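Local coordinates for cell wall binding protein cwp8 (Peptoclostridium difficile, PDB 5J6Q), which probably sits on the bacterial surface as an S-layer-associated protein, held to the cell wall by its CWB2 modules, at residues 15-18 and 19-23; 33-36 and 37-40; 49-52 and 53-57. All blocks are in the same frame, centred on the assembly; numbering follows the deposited sequence.

In the fold
From the N terminus the chain leaves strand 5-8 and enters helix 13-24, most of which makes contact 1. It then runs through a loop in which contact 2 is a tight turn, returns as strand 41-45 and the short strand 48-49, and starts helix 53-61 at contact 3. Each contact is local, joining adjoining segments, so the three follow in series and none nests in or crosses another. Contacts 1 and 3, with centres about 9 Å apart, belong to two helices that pack together against strand 41-45. Contact 2 lies farther off, but Arg39 reaches back from it to Leu23 of contact 1 and to the loop of contact 3.

Contact 1: 15-18 and 19-23; sequences LIEE and VRKAL
Leu15 meets Val19 one turn further along the helix: its carbonyl O receives Val19 N at 2.8 Å, and the branch point CG lies 4.2 Å from Val19 CG2, a loose apolar touch. Both side chains are buried, as suits branched aliphatic residues on the inward face; Val19 goes on to Leu56 and Leu50, Leu15 to Tyr5. Ile16 accepts Arg20 N through its O, and its CG2 comes within 3.8 Å of Arg20 NH2, while the same side chain packs on Gln57 and Ile60 of helix 53-61. These i to i+4 bonds mark regular α-helix in an amphipathic segment, with Leu15, Ile16, Val19 and Leu23 turned inward and Glu17 and Lys21 on the outer side, while Arg20 lies at the border and reaches Ala53. A bend at chi2 (-73°) carries the Glu17 carboxylate forward along the helix, between Arg20 and Lys21. Glu17 OE2 lies at the edge of the Arg20 guanidinium, 3.1 Å from Arg20 NE, with the two planes only 11° apart; yet the N-H points poorly, so the hydrogen bond within this salt bridge is weak. Glu17 OE1 lies 3.1 Å from Lys21 CE, whereas Lys21 NZ stays 4.0 Å from Glu17 OE1, a long salt bridge. Glu17 O also takes Lys21 N. Glu18 gives its O to Ala22 N, and the small Ala22 side chain touches Tyr41 of strand 41-45.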
# COMPACT_ATOMS: atom_id res chain seq x y z
N LEU A 15 -12.10 -26.58 -3.58
CA LEU A 15 -11.40 -27.15 -4.73
C LEU A 15 -11.48 -28.66 -4.61
O LEU A 15 -11.80 -29.34 -5.56
CB LEU A 15 -9.94 -26.66 -4.77
CG LEU A 15 -9.12 -27.36 -5.86
CD1 LEU A 15 -9.45 -26.74 -7.20
CD2 LEU A 15 -7.63 -27.22 -5.54
N ILE A 16 -11.18 -29.18 -3.44
CA ILE A 16 -11.24 -30.61 -3.21
C ILE A 16 -12.62 -31.32 -3.61
O ILE A 16 -12.60 -32.43 -4.14
CB ILE A 16 -10.97 -30.71 -1.75
CG1 ILE A 16 -9.52 -30.22 -1.48
CG2 ILE A 16 -11.25 -32.14 -1.25
CD1 ILE A 16 -9.16 -30.11 0.03
N GLU A 17 -13.80 -30.67 -3.37
CA GLU A 17 -15.09 -31.29 -3.74
C GLU A 17 -15.33 -31.04 -5.20
O GLU A 17 -16.06 -31.75 -5.88
CB GLU A 17 -16.24 -30.71 -2.90
CG GLU A 17 -16.88 -31.76 -2.01
CD GLU A 17 -17.73 -32.75 -2.78
OE1 GLU A 17 -18.74 -32.31 -3.40
OE2 GLU A 17 -17.40 -33.97 -2.78
N GLU A 18 -14.70 -30.00 -5.69
CA GLU A 18 -14.75 -29.68 -7.09
C GLU A 18 -14.04 -30.88 -7.79
O GLU A 18 -14.52 -31.45 -8.78
CB GLU A 18 -14.02 -28.34 -7.32
CG GLU A 18 -14.92 -27.12 -7.14
CD GLU A 18 -14.22 -25.79 -7.46
OE1 GLU A 18 -13.05 -25.79 -7.87
OE2 GLU A 18 -14.88 -24.74 -7.28
N VAL A 19 -12.90 -31.29 -7.21
CA VAL A 19 -12.15 -32.39 -7.81
C VAL A 19 -12.90 -33.74 -7.56
O VAL A 19 -12.96 -34.57 -8.45
CB VAL A 19 -10.73 -32.37 -7.18
CG1 VAL A 19 -10.00 -33.60 -7.61
CG2 VAL A 19 -9.96 -31.10 -7.61
N ARG A 20 -13.41 -33.95 -6.33
CA ARG A 20 -14.14 -35.18 -6.00
C ARG A 20 -15.25 -35.41 -7.06
O ARG A 20 -15.35 -36.47 -7.66
CB ARG A 20 -14.73 -35.11 -4.53
CG ARG A 20 -15.25 -36.46 -4.11
CD ARG A 20 -15.63 -36.63 -2.66
NE ARG A 20 -15.01 -35.67 -1.74
CZ ARG A 20 -13.99 -35.97 -0.94
NH1 ARG A 20 -13.46 -37.18 -0.96
NH2 ARG A 20 -13.49 -35.05 -0.13
N LYS A 21 -16.03 -34.40 -7.33
CA LYS A 21 -17.10 -34.54 -8.31
C LYS A 21 -16.58 -34.79 -9.70
O LYS A 21 -17.10 -35.66 -10.40
CB LYS A 21 -17.96 -33.26 -8.31
CG LYS A 21 -18.94 -33.23 -7.14
CD LYS A 21 -19.89 -32.03 -7.25
CE LYS A 21 -20.53 -31.69 -5.91
NZ LYS A 21 -21.14 -30.33 -5.91
N ALA A 22 -15.52 -34.04 -10.12
CA ALA A 22 -14.99 -34.18 -11.49
C ALA A 22 -14.42 -35.61 -11.68
O ALA A 22 -14.50 -36.20 -12.78
CB ALA A 22 -13.89 -33.11 -11.75
N LEU A 23 -13.79 -36.15 -10.61
CA LEU A 23 -13.27 -37.53 -10.70
C LEU A 23 -14.43 -38.53 -10.97
O LEU A 23 -14.17 -39.62 -11.44
CB LEU A 23 -12.59 -37.95 -9.37
CG LEU A 23 -11.30 -37.22 -9.08
CD1 LEU A 23 -10.73 -37.57 -7.70
CD2 LEU A 23 -10.30 -37.60 -10.17

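Contact 2: 33-36 and 37-40; sequences GANV and NDRV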
# COMPACT_ATOMS: atom_id res chain seq x y z
N GLY A 33 -11.16 -44.53 -28.97
CA GLY A 33 -9.98 -45.08 -28.32
C GLY A 33 -9.96 -45.09 -26.81
O GLY A 33 -9.16 -45.83 -26.21
N ALA A 34 -10.79 -44.28 -26.15
CA ALA A 34 -10.77 -44.30 -24.70
C ALA A 34 -11.40 -45.61 -24.21
O ALA A 34 -11.85 -46.42 -25.05
CB ALA A 34 -11.54 -43.11 -24.15
N ASN A 35 -11.41 -45.86 -22.89
CA ASN A 35 -12.04 -47.07 -22.41
C ASN A 35 -13.27 -46.73 -21.65
O ASN A 35 -13.32 -45.72 -20.98
CB ASN A 35 -11.09 -47.86 -21.58
CG ASN A 35 -10.11 -48.53 -22.48
OD1 ASN A 35 -10.52 -49.24 -23.41
ND2 ASN A 35 -8.82 -48.28 -22.34
N VAL A 36 -14.30 -47.55 -21.80
CA VAL A 36 -15.54 -47.27 -21.08
C VAL A 36 -15.20 -47.22 -19.58
O VAL A 36 -14.43 -48.04 -19.09
CB VAL A 36 -16.63 -48.34 -21.38
CG1 VAL A 36 -17.87 -48.05 -20.54
CG2 VAL A 36 -16.99 -48.33 -22.86
N ASN A 37 -15.78 -46.25 -18.88
CA ASN A 37 -15.49 -45.97 -17.46
C ASN A 37 -14.17 -45.24 -17.22
O ASN A 37 -13.88 -44.94 -16.06
CB ASN A 37 -15.48 -47.22 -16.59
CG ASN A 37 -16.63 -47.15 -15.67
OD1 ASN A 37 -16.45 -46.86 -14.48
ND2 ASN A 37 -17.87 -47.31 -16.16
N ASP A 38 -13.35 -44.96 -18.27
CA ASP A 38 -12.14 -44.16 -18.05
C ASP A 38 -12.61 -42.82 -17.48
O ASP A 38 -13.75 -42.39 -17.84
CB ASP A 38 -11.45 -43.90 -19.39
CG ASP A 38 -10.41 -44.91 -19.74
OD1 ASP A 38 -10.29 -45.92 -19.00
OD2 ASP A 38 -9.72 -44.72 -20.76
N ARG A 39 -11.83 -42.15 -16.59
CA ARG A 39 -12.30 -40.82 -16.22
C ARG A 39 -12.23 -39.87 -17.44
O ARG A 39 -11.39 -40.03 -18.34
CB ARG A 39 -11.47 -40.11 -15.14
CG ARG A 39 -11.21 -40.95 -13.89
CD ARG A 39 -9.89 -40.46 -13.27
NE ARG A 39 -9.84 -40.90 -11.89
CZ ARG A 39 -8.86 -40.66 -11.02
NH1 ARG A 39 -8.93 -41.14 -9.78
NH2 ARG A 39 -7.79 -39.93 -11.39
N VAL A 40 -13.10 -38.87 -17.43
CA VAL A 40 -13.08 -37.90 -18.52
C VAL A 40 -12.16 -36.73 -18.14
O VAL A 40 -11.74 -36.02 -19.04
CB VAL A 40 -14.45 -37.38 -18.98
CG1 VAL A 40 -15.52 -38.38 -19.46
CG2 VAL A 40 -14.86 -35.96 -18.69
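Asn35 and Asp38 close a type II beta turn, with Val36 and Asn37 at its corners, in the loop between helix 13-24 and strand 41-45. The tight part is a pair of bonds running in opposite directions. Asp38 N reaches Asn35 O at 2.8 Å, from above the carbonyl plane. In return Asp38 OD2 accepts Asn35 N, which meets the carboxylate from above its plane, 77° out of it. An aspartate suits this place because its short side chain, with CG beside its own backbone N (chi1 -92°), can turn back to the N-H of Asn35. Asp38 OD1 also lies 3.3 Å from Asn35 CB, and the amide of Asn35 stands almost perpendicular to the carboxylate.

The solvent side is looser. Asn37, exposed at the corner, adopts a positive phi of 77°, which asparagine tolerates better than most residues, and Val36 beside it is exposed too, its phi and psi in the polyproline-II region, as position i+1 of a type II turn requires. Backbone bonds from Asn37 and Asp38 to Phe27 tie the turn to the preceding chain. Arg39 leaves in another direction to the carbonyls of Leu50 and, weakly, Thr51. Just before the turn, Ala34 CB lies 4.2 Å from Asp38 OD2.

Contact 3: 49-52 and 53-57; sequences NLTN and ATQLQ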
# COMPACT_ATOMS: atom_id res chain seq x y z
N ASN A 49 -0.62 -38.43 -11.36
CA ASN A 49 -2.03 -38.86 -11.43
C ASN A 49 -2.72 -38.89 -10.03
O ASN A 49 -2.19 -39.46 -9.11
CB ASN A 49 -2.13 -40.20 -12.06
CG ASN A 49 -3.62 -40.60 -12.14
OD1 ASN A 49 -4.38 -40.07 -12.98
ND2 ASN A 49 -4.10 -41.55 -11.29
N LEU A 50 -3.84 -38.26 -9.88
CA LEU A 50 -4.54 -38.23 -8.58
C LEU A 50 -5.30 -39.56 -8.32
O LEU A 50 -6.22 -39.88 -9.05
CB LEU A 50 -5.51 -37.06 -8.53
CG LEU A 50 -6.05 -36.75 -7.11
CD1 LEU A 50 -4.95 -36.67 -6.02
CD2 LEU A 50 -6.67 -35.34 -7.23
N THR A 51 -4.91 -40.32 -7.30
CA THR A 51 -5.56 -41.59 -7.01
C THR A 51 -7.07 -41.23 -6.57
O THR A 51 -7.95 -41.86 -7.12
CB THR A 51 -4.90 -42.34 -5.87
OG1 THR A 51 -3.51 -42.51 -6.18
CG2 THR A 51 -5.63 -43.74 -5.65
N ASN A 52 -7.33 -40.23 -5.69
CA ASN A 52 -8.81 -39.92 -5.36
C ASN A 52 -8.81 -38.60 -4.62
O ASN A 52 -7.70 -38.11 -4.39
CB ASN A 52 -9.43 -41.12 -4.53
CG ASN A 52 -8.64 -41.47 -3.24
OD1 ASN A 52 -8.19 -40.60 -2.53
ND2 ASN A 52 -8.45 -42.71 -2.84
N ALA A 53 -9.98 -38.00 -4.15
CA ALA A 53 -9.84 -36.70 -3.54
C ALA A 53 -9.17 -36.76 -2.27
O ALA A 53 -8.54 -35.77 -1.87
CB ALA A 53 -11.19 -36.04 -3.34
N THR A 54 -9.26 -37.87 -1.57
CA THR A 54 -8.58 -37.84 -0.29
C THR A 54 -6.98 -37.70 -0.49
O THR A 54 -6.33 -37.13 0.36
CB THR A 54 -8.90 -39.19 0.51
OG1 THR A 54 -10.33 -39.24 0.69
CG2 THR A 54 -8.22 -39.28 1.93
N GLN A 55 -6.38 -38.25 -1.54
CA GLN A 55 -4.91 -38.08 -1.64
C GLN A 55 -4.70 -36.54 -1.92
O GLN A 55 -3.70 -36.01 -1.53
CB GLN A 55 -4.39 -38.92 -2.82
CG GLN A 55 -2.83 -38.69 -3.11
CD GLN A 55 -2.48 -39.52 -4.29
OE1 GLN A 55 -2.92 -39.28 -5.49
NE2 GLN A 55 -1.96 -40.64 -4.02
N LEU A 56 -5.72 -35.82 -2.54
CA LEU A 56 -5.51 -34.39 -2.86
C LEU A 56 -5.39 -33.69 -1.53
O LEU A 56 -4.38 -33.02 -1.18
CB LEU A 56 -6.67 -33.80 -3.76
CG LEU A 56 -6.59 -32.23 -3.96
CD1 LEU A 56 -5.18 -31.81 -4.45
CD2 LEU A 56 -7.53 -31.73 -5.02
N GLN A 57 -6.50 -33.91 -0.74
CA GLN A 57 -6.59 -33.43 0.64
C GLN A 57 -5.30 -33.70 1.46
O GLN A 57 -4.81 -32.78 2.14
CB GLN A 57 -7.72 -34.18 1.37
CG GLN A 57 -7.96 -33.63 2.76
CD GLN A 57 -9.35 -33.01 2.81
OE1 GLN A 57 -9.49 -31.78 2.85
NE2 GLN A 57 -10.41 -33.84 2.81
O HOH W 1 -1.90 -43.57 -4.65
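Thr51 and Gln55 are joined by a nearly straight hydrogen bond: Thr51 N donates to Gln55 OE1 at 2.9 Å, with an N-H...O angle of 171°, approaching from above the carbonyl plane. An extended Gln55 chain, CG anti to the backbone N (chi1 174°), is long enough to reach back past the helix start. There Gln55 OE1 also touches a methyl, Leu50 CD1, at 3.3 Å. The nitrogen of the same amide, Gln55 NE2, donates to a water at 3.0 Å; that water is only 2.5 Å from Thr51 OG1, so the detail of this bridge is doubtful.

Apolar contact comes from Leu50, which is buried. Its CD2 rests 3.8 Å from Leu56 CB. The two leucines continue together onto Val19 and Val45, which suits an apolar residue on either side of the loop-to-helix junction.

The N-H of Gln55 in the first turn is capped by Asn52. With chi1 at 56°, the Asn52 amide swings toward that turn, and Asn52 OD1 accepts Gln55 N at 3.1 Å, nearly along the C=O axis. Asn52 O takes the same N-H more weakly. Asparagine is well suited here, since its short amide can stand in for a missing carbonyl: this is the N-cap of helix 53-61, which packs beside helix 13-24 on the mixed sheet.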